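Local coordinates for protein putative oxidoreductase FAD-binding subunit (PDB 4ZOH) that binds flavin-adenine dinucleotide and, as the FAD-binding subunit of a putative molybdopterin-dependent oxidoreductase, probably passes electrons through this flavin, at residues S84-G96 / V166-K178. Residues are numbered along the deposited sequence; the frame is centred on the assembly and turned at random.
Sequences SIPLLSETASNIG and VPTFEGYKFSYQK. With FAD (flavin-adenine dinucleotide), chain H.
Glu-90 and Tyr-176 join helix 88-93 of the FAD-binding domain to edge strand 173-178 in the antiparallel sheet of the CO dehydrogenase flavoprotein C-terminal domain, the two running nearly parallel (17°). Tyr-176 N reaches Glu-90 OE2 over 2.9 Å by an almost straight bond, meeting the carboxylate from above its plane. Waters extend this grip: one links OE2 to Ser-175 OG, another OE2 to Asn-94 ND2 and Tyr-176 O, a third OE1 to Phe-174 O. With CG anti to the backbone N (chi1 -177°), the Tyr-176 ring turns one face to Thr-91, whose CG2 sits over its centre, 4.0 Å from the ring centroid, in a CH-pi contact. Asn-94 meets the rim of that ring, its amide turned 78° to it, while ND2 also bonds Glu-90 O. The extended Lys-178 chain lets NZ donate to Asn-94 O at 3.1 Å, from above the carbonyl plane. Nearer the turn at 169-172, Phe-174 lays one ring face against the Pro-86–Leu-87 backbone, with Leu-87 N 3.3 Å from Phe-174 CG. Pro-86 CB packs 3.9 Å from Phe-174 CD2; replacing this phenylalanine by an alanine would probably leave a gap beside Pro-86 and uncover that backbone. Farther out, Asp-118 holds both Tyr-176 OH, by a hydrogen bond, and Lys-178 NZ, by a salt bridge. Lys-178 NZ also donates, at 2.8 Å, to FAD O4, the flavin carbonyl oxygen that Gly-96 N reaches as well.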
loop_
_atom_site.group_PDB
_atom_site.type_symbol
_atom_site.label_atom_id
_atom_site.label_comp_id
_atom_site.label_asym_id
_atom_site.label_seq_id
_atom_site.Cartn_x
_atom_site.Cartn_y
_atom_site.Cartn_z
ATOM N N SER B 84 -48.487 -12.925 -11.870
ATOM C CA SER B 84 -49.671 -13.308 -12.711
ATOM C C SER B 84 -50.793 -12.248 -12.887
ATOM O O SER B 84 -51.949 -12.598 -13.078
ATOM C CB SER B 84 -50.233 -14.670 -12.246
ATOM O OG SER B 84 -49.233 -15.680 -12.438
ATOM N N ILE B 85 -50.467 -10.959 -12.808
ATOM C CA ILE B 85 -51.430 -9.958 -13.210
ATOM C C ILE B 85 -51.373 -9.846 -14.725
ATOM O O ILE B 85 -50.246 -9.624 -15.289
ATOM C CB ILE B 85 -51.162 -8.601 -12.593
ATOM C CG1 ILE B 85 -50.974 -8.768 -11.061
ATOM C CG2 ILE B 85 -52.255 -7.582 -13.013
ATOM C CD1 ILE B 85 -50.838 -7.443 -10.340
ATOM N N PRO B 86 -52.546 -10.043 -15.408
ATOM C CA PRO B 86 -52.596 -9.981 -16.856
ATOM C C PRO B 86 -52.021 -8.664 -17.357
ATOM O O PRO B 86 -52.334 -7.629 -16.792
ATOM C CB PRO B 86 -54.110 -10.088 -17.138
ATOM C CG PRO B 86 -54.593 -11.028 -16.063
ATOM C CD PRO B 86 -53.815 -10.564 -14.842
ATOM N N LEU B 87 -51.187 -8.735 -18.407
ATOM C CA LEU B 87 -50.416 -7.565 -18.977
ATOM C C LEU B 87 -49.319 -6.935 -18.055
ATOM O O LEU B 87 -48.176 -6.734 -18.483
ATOM C CB LEU B 87 -51.334 -6.455 -19.526
ATOM C CG LEU B 87 -50.624 -5.302 -20.194
ATOM C CD1 LEU B 87 -49.855 -5.736 -21.440
ATOM C CD2 LEU B 87 -51.566 -4.170 -20.553
ATOM N N LEU B 88 -49.722 -6.573 -16.847
ATOM C CA LEU B 88 -48.901 -5.810 -15.938
ATOM C C LEU B 88 -47.618 -6.577 -15.517
ATOM O O LEU B 88 -46.531 -6.021 -15.545
ATOM C CB LEU B 88 -49.730 -5.335 -14.710
ATOM C CG LEU B 88 -48.940 -4.286 -13.863
ATOM C CD1 LEU B 88 -48.676 -3.070 -14.748
ATOM C CD2 LEU B 88 -49.626 -3.842 -12.564
ATOM N N SER B 89 -47.772 -7.840 -15.151
ATOM C CA SER B 89 -46.631 -8.679 -14.804
ATOM C C SER B 89 -45.638 -8.822 -15.925
ATOM O O SER B 89 -44.420 -8.721 -15.703
ATOM C CB SER B 89 -47.068 -10.038 -14.340
ATOM O OG SER B 89 -47.796 -9.893 -13.134
ATOM N N GLU B 90 -46.146 -9.085 -17.128
ATOM C CA GLU B 90 -45.235 -9.194 -18.249
ATOM C C GLU B 90 -44.534 -7.837 -18.536
ATOM O O GLU B 90 -43.345 -7.816 -18.832
ATOM C CB GLU B 90 -45.959 -9.720 -19.457
ATOM C CG GLU B 90 -45.136 -9.751 -20.739
ATOM C CD GLU B 90 -45.961 -10.247 -21.905
ATOM O OE1 GLU B 90 -46.699 -11.227 -21.689
ATOM O OE2 GLU B 90 -45.891 -9.657 -22.998
ATOM N N THR B 91 -45.259 -6.730 -18.413
ATOM C CA THR B 91 -44.702 -5.411 -18.610
ATOM C C THR B 91 -43.569 -5.148 -17.591
ATOM O O THR B 91 -42.515 -4.684 -17.993
ATOM C CB THR B 91 -45.776 -4.312 -18.448
ATOM O OG1 THR B 91 -46.792 -4.566 -19.407
ATOM C CG2 THR B 91 -45.208 -2.915 -18.716
ATOM N N ALA B 92 -43.811 -5.432 -16.305
ATOM C CA ALA B 92 -42.778 -5.263 -15.233
ATOM C C ALA B 92 -41.501 -6.024 -15.566
ATOM O O ALA B 92 -40.415 -5.482 -15.351
ATOM C CB ALA B 92 -43.314 -5.726 -13.897
ATOM N N SER B 93 -41.658 -7.254 -16.112
ATOM C CA SER B 93 -40.575 -8.126 -16.612
ATOM C C SER B 93 -39.606 -7.482 -17.577
ATOM O O SER B 93 -38.461 -7.952 -17.751
ATOM C CB SER B 93 -41.196 -9.320 -17.359
ATOM O OG SER B 93 -41.709 -10.244 -16.402
ATOM N N ASN B 94 -40.132 -6.570 -18.369
ATOM C CA ASN B 94 -39.337 -5.882 -19.368
ATOM C C ASN B 94 -38.512 -4.726 -18.820
ATOM O O ASN B 94 -37.686 -4.204 -19.527
ATOM C CB ASN B 94 -40.279 -5.281 -20.437
ATOM C CG ASN B 94 -40.737 -6.315 -21.423
ATOM O OD1 ASN B 94 -40.083 -6.517 -22.450
ATOM N ND2 ASN B 94 -41.832 -7.011 -21.098
ATOM N N ILE B 95 -38.792 -4.274 -17.609
ATOM C CA ILE B 95 -38.142 -3.056 -17.102
ATOM C C ILE B 95 -36.637 -3.285 -16.916
ATOM O O ILE B 95 -36.211 -4.352 -16.443
ATOM C CB ILE B 95 -38.771 -2.570 -15.788
ATOM C CG1 ILE B 95 -40.173 -2.063 -16.055
ATOM C CG2 ILE B 95 -37.926 -1.441 -15.164
ATOM C CD1 ILE B 95 -40.997 -1.821 -14.767
ATOM N N GLY B 96 -35.834 -2.332 -17.364
ATOM C CA GLY B 96 -34.370 -2.436 -17.122
ATOM C C GLY B 96 -33.687 -3.797 -17.135
ATOM O O GLY B 96 -33.766 -4.534 -18.128
ATOM N N VAL B 166 -55.876 -1.871 -10.409
ATOM C CA VAL B 166 -56.174 -2.267 -11.786
ATOM C C VAL B 166 -57.290 -3.336 -11.735
ATOM O O VAL B 166 -57.364 -4.103 -10.764
ATOM C CB VAL B 166 -54.916 -2.843 -12.519
ATOM C CG1 VAL B 166 -53.865 -1.744 -12.792
ATOM C CG2 VAL B 166 -54.332 -4.068 -11.817
ATOM N N PRO B 167 -58.142 -3.420 -12.789
ATOM C CA PRO B 167 -59.107 -4.528 -12.867
ATOM C C PRO B 167 -58.343 -5.847 -13.009
ATOM O O PRO B 167 -57.150 -5.848 -13.365
ATOM C CB PRO B 167 -59.889 -4.219 -14.161
ATOM C CG PRO B 167 -59.696 -2.744 -14.381
ATOM C CD PRO B 167 -58.279 -2.481 -13.924
ATOM N N THR B 168 -59.009 -6.973 -12.780
ATOM C CA THR B 168 -58.330 -8.271 -12.814
ATOM C C THR B 168 -58.153 -8.931 -14.175
ATOM O O THR B 168 -57.379 -9.894 -14.298
ATOM C CB THR B 168 -58.989 -9.293 -11.891
ATOM O OG1 THR B 168 -60.385 -9.247 -12.112
ATOM C CG2 THR B 168 -58.719 -8.921 -10.486
ATOM N N PHE B 169 -58.883 -8.421 -15.180
ATOM C CA PHE B 169 -58.830 -8.890 -16.595
ATOM C C PHE B 169 -58.796 -10.384 -16.786
ATOM O O PHE B 169 -58.020 -10.868 -17.627
ATOM C CB PHE B 169 -57.671 -8.238 -17.356
ATOM C CG PHE B 169 -57.742 -6.748 -17.381
ATOM C CD1 PHE B 169 -58.574 -6.099 -18.292
ATOM C CD2 PHE B 169 -56.982 -5.994 -16.494
ATOM C CE1 PHE B 169 -58.658 -4.718 -18.285
ATOM C CE2 PHE B 169 -57.029 -4.616 -16.498
ATOM C CZ PHE B 169 -57.883 -3.980 -17.392
ATOM N N GLU B 170 -59.630 -11.125 -16.052
ATOM C CA GLU B 170 -59.661 -12.592 -16.207
ATOM C C GLU B 170 -60.155 -13.023 -17.594
ATOM O O GLU B 170 -61.065 -12.417 -18.135
ATOM C CB GLU B 170 -60.535 -13.225 -15.127
ATOM C CG GLU B 170 -59.855 -13.240 -13.764
ATOM C CD GLU B 170 -60.811 -13.545 -12.629
ATOM O OE1 GLU B 170 -61.608 -14.502 -12.783
ATOM O OE2 GLU B 170 -60.771 -12.835 -11.587
ATOM N N GLY B 171 -59.570 -14.087 -18.133
ATOM C CA GLY B 171 -59.801 -14.497 -19.524
ATOM C C GLY B 171 -59.297 -13.549 -20.648
ATOM O O GLY B 171 -59.489 -13.856 -21.856
ATOM N N TYR B 172 -58.663 -12.414 -20.284
ATOM C CA TYR B 172 -58.126 -11.525 -21.296
ATOM C C TYR B 172 -56.854 -12.075 -21.879
ATOM O O TYR B 172 -56.166 -12.819 -21.207
ATOM C CB TYR B 172 -57.842 -10.142 -20.770
ATOM C CG TYR B 172 -59.001 -9.230 -20.757
ATOM C CD1 TYR B 172 -60.106 -9.486 -19.932
ATOM C CD2 TYR B 172 -58.977 -8.068 -21.515
ATOM C CE1 TYR B 172 -61.179 -8.597 -19.892
ATOM C CE2 TYR B 172 -60.003 -7.160 -21.459
ATOM C CZ TYR B 172 -61.115 -7.440 -20.660
ATOM O OH TYR B 172 -62.172 -6.543 -20.643
ATOM N N LYS B 173 -56.568 -11.713 -23.134
ATOM C CA LYS B 173 -55.289 -12.034 -23.771
ATOM C C LYS B 173 -54.465 -10.741 -23.737
ATOM O O LYS B 173 -55.036 -9.686 -23.604
ATOM C CB LYS B 173 -55.494 -12.537 -25.210
ATOM C CG LYS B 173 -56.546 -13.666 -25.384
ATOM C CD LYS B 173 -56.026 -15.061 -25.106
ATOM C CE LYS B 173 -55.855 -15.833 -26.414
ATOM N NZ LYS B 173 -54.518 -16.509 -26.557
ATOM N N PHE B 174 -53.135 -10.810 -23.839
ATOM C CA PHE B 174 -52.290 -9.599 -23.602
ATOM C C PHE B 174 -50.921 -9.798 -24.221
ATOM O O PHE B 174 -50.503 -10.943 -24.524
ATOM C CB PHE B 174 -52.179 -9.198 -22.099
ATOM C CG PHE B 174 -51.708 -10.321 -21.204
ATOM C CD1 PHE B 174 -50.331 -10.557 -20.994
ATOM C CD2 PHE B 174 -52.631 -11.155 -20.579
ATOM C CE1 PHE B 174 -49.907 -11.627 -20.203
ATOM C CE2 PHE B 174 -52.207 -12.235 -19.786
ATOM C CZ PHE B 174 -50.845 -12.477 -19.606
ATOM N N SER B 175 -50.253 -8.681 -24.445
ATOM C CA SER B 175 -48.870 -8.658 -24.937
ATOM C C SER B 175 -48.260 -7.288 -24.617
ATOM O O SER B 175 -48.931 -6.269 -24.758
ATOM C CB SER B 175 -48.810 -8.900 -26.448
ATOM O OG SER B 175 -47.458 -9.046 -26.862
ATOM N N TYR B 176 -47.005 -7.264 -24.123
ATOM C CA TYR B 176 -46.250 -5.995 -24.067
ATOM C C TYR B 176 -45.165 -6.149 -25.080
ATOM O O TYR B 176 -44.448 -7.148 -25.048
ATOM C CB TYR B 176 -45.686 -5.702 -22.665
ATOM C CG TYR B 176 -44.985 -4.360 -22.629
ATOM C CD1 TYR B 176 -45.670 -3.201 -22.968
ATOM C CD2 TYR B 176 -43.624 -4.250 -22.258
ATOM C CE1 TYR B 176 -45.041 -1.981 -22.995
ATOM C CE2 TYR B 176 -42.989 -3.000 -22.248
ATOM C CZ TYR B 176 -43.721 -1.875 -22.615
ATOM O OH TYR B 176 -43.146 -0.624 -22.656
ATOM N N GLN B 177 -45.102 -5.222 -26.034
ATOM C CA GLN B 177 -44.025 -5.200 -27.068
ATOM C C GLN B 177 -43.099 -4.023 -26.739
ATOM O O GLN B 177 -43.552 -2.899 -26.587
ATOM C CB GLN B 177 -44.616 -5.007 -28.483
ATOM C CG GLN B 177 -45.541 -6.160 -28.935
ATOM C CD GLN B 177 -44.782 -7.456 -29.175
ATOM O OE1 GLN B 177 -43.651 -7.450 -29.660
ATOM N NE2 GLN B 177 -45.402 -8.581 -28.844
ATOM N N LYS B 178 -41.816 -4.304 -26.601
ATOM C CA LYS B 178 -40.881 -3.286 -26.242
ATOM C C LYS B 178 -39.815 -3.267 -27.296
ATOM O O LYS B 178 -39.104 -4.231 -27.466
ATOM C CB LYS B 178 -40.272 -3.587 -24.873
ATOM C CG LYS B 178 -39.453 -2.430 -24.325
ATOM C CD LYS B 178 -38.856 -2.720 -22.963
ATOM C CE LYS B 178 -37.976 -1.540 -22.548
ATOM N NZ LYS B 178 -37.664 -1.518 -21.106
HETATM P PA FAD H . -37.020 6.225 -6.682
HETATM O O1A FAD H . -35.823 6.424 -7.549
HETATM O O2A FAD H . -36.892 5.898 -5.255
HETATM O O5B FAD H . -37.924 7.497 -6.740
HETATM C C5B FAD H . -38.216 8.124 -8.027
HETATM C C4B FAD H . -39.149 9.434 -7.776
HETATM O O4B FAD H . -40.408 9.113 -7.059
HETATM C C3B FAD H . -38.409 10.366 -6.823
HETATM O O3B FAD H . -38.641 11.697 -7.216
HETATM C C2B FAD H . -38.976 10.049 -5.420
HETATM O O2B FAD H . -38.887 11.134 -4.488
HETATM C C1B FAD H . -40.414 9.798 -5.720
HETATM N N9A FAD H . -41.136 8.704 -5.080
HETATM C C8A FAD H . -40.760 7.438 -4.912
HETATM N N7A FAD H . -41.779 6.742 -4.356
HETATM C C5A FAD H . -42.812 7.603 -4.187
HETATM C C6A FAD H . -44.125 7.475 -3.687
HETATM N N6A FAD H . -44.522 6.273 -3.278
HETATM N N1A FAD H . -44.929 8.554 -3.637
HETATM C C2A FAD H . -44.540 9.761 -4.124
HETATM N N3A FAD H . -43.299 9.912 -4.597
HETATM C C4A FAD H . -42.412 8.852 -4.648
HETATM N N1 FAD H . -37.684 2.105 -16.015
HETATM C C2 FAD H . -38.511 1.671 -17.046
HETATM O O2 FAD H . -39.694 1.942 -17.012
HETATM N N3 FAD H . -38.014 0.943 -18.085
HETATM C C4 FAD H . -36.694 0.644 -18.153
HETATM O O4 FAD H . -36.305 -0.058 -19.093
HETATM C C4X FAD H . -35.835 1.106 -17.132
HETATM N N5 FAD H . -34.494 0.798 -17.194
HETATM C C5X FAD H . -33.635 1.292 -16.167
HETATM C C6 FAD H . -32.274 1.028 -16.275
HETATM C C7 FAD H . -31.399 1.467 -15.270
HETATM C C7M FAD H . -29.903 1.130 -15.456
HETATM C C8 FAD H . -31.896 2.203 -14.175
HETATM C C8M FAD H . -30.988 2.752 -13.042
HETATM C C9 FAD H . -33.266 2.514 -14.091
HETATM C C9A FAD H . -34.135 2.039 -15.077
HETATM N N10 FAD H . -35.518 2.321 -15.035
HETATM C C10 FAD H . -36.338 1.834 -16.070
HETATM C "C1'" FAD H . -36.122 3.098 -13.958
HETATM C "C2'" FAD H . -36.531 2.193 -12.780
HETATM O "O2'" FAD H . -37.703 1.451 -13.178
HETATM C "C3'" FAD H . -36.772 2.990 -11.467
HETATM O "O3'" FAD H . -36.800 2.006 -10.430
HETATM C "C4'" FAD H . -38.082 3.759 -11.452
HETATM O "O4'" FAD H . -38.128 4.589 -12.613
HETATM C "C5'" FAD H . -38.232 4.632 -10.187
HETATM O "O5'" FAD H . -38.714 3.738 -9.149
HETATM P P FAD H . -37.950 3.648 -7.773
HETATM O O1P FAD H . -38.805 2.874 -6.826
HETATM O O2P FAD H . -36.565 3.167 -7.979
HETATM O O3P FAD H . -38.017 5.179 -7.389
HETATM O O HOH W 1 -45.848 -10.677 -25.588
HETATM O O HOH W 2 -43.036 -8.782 -23.308
HETATM O O HOH W 3 -48.180 -12.434 -23.621
#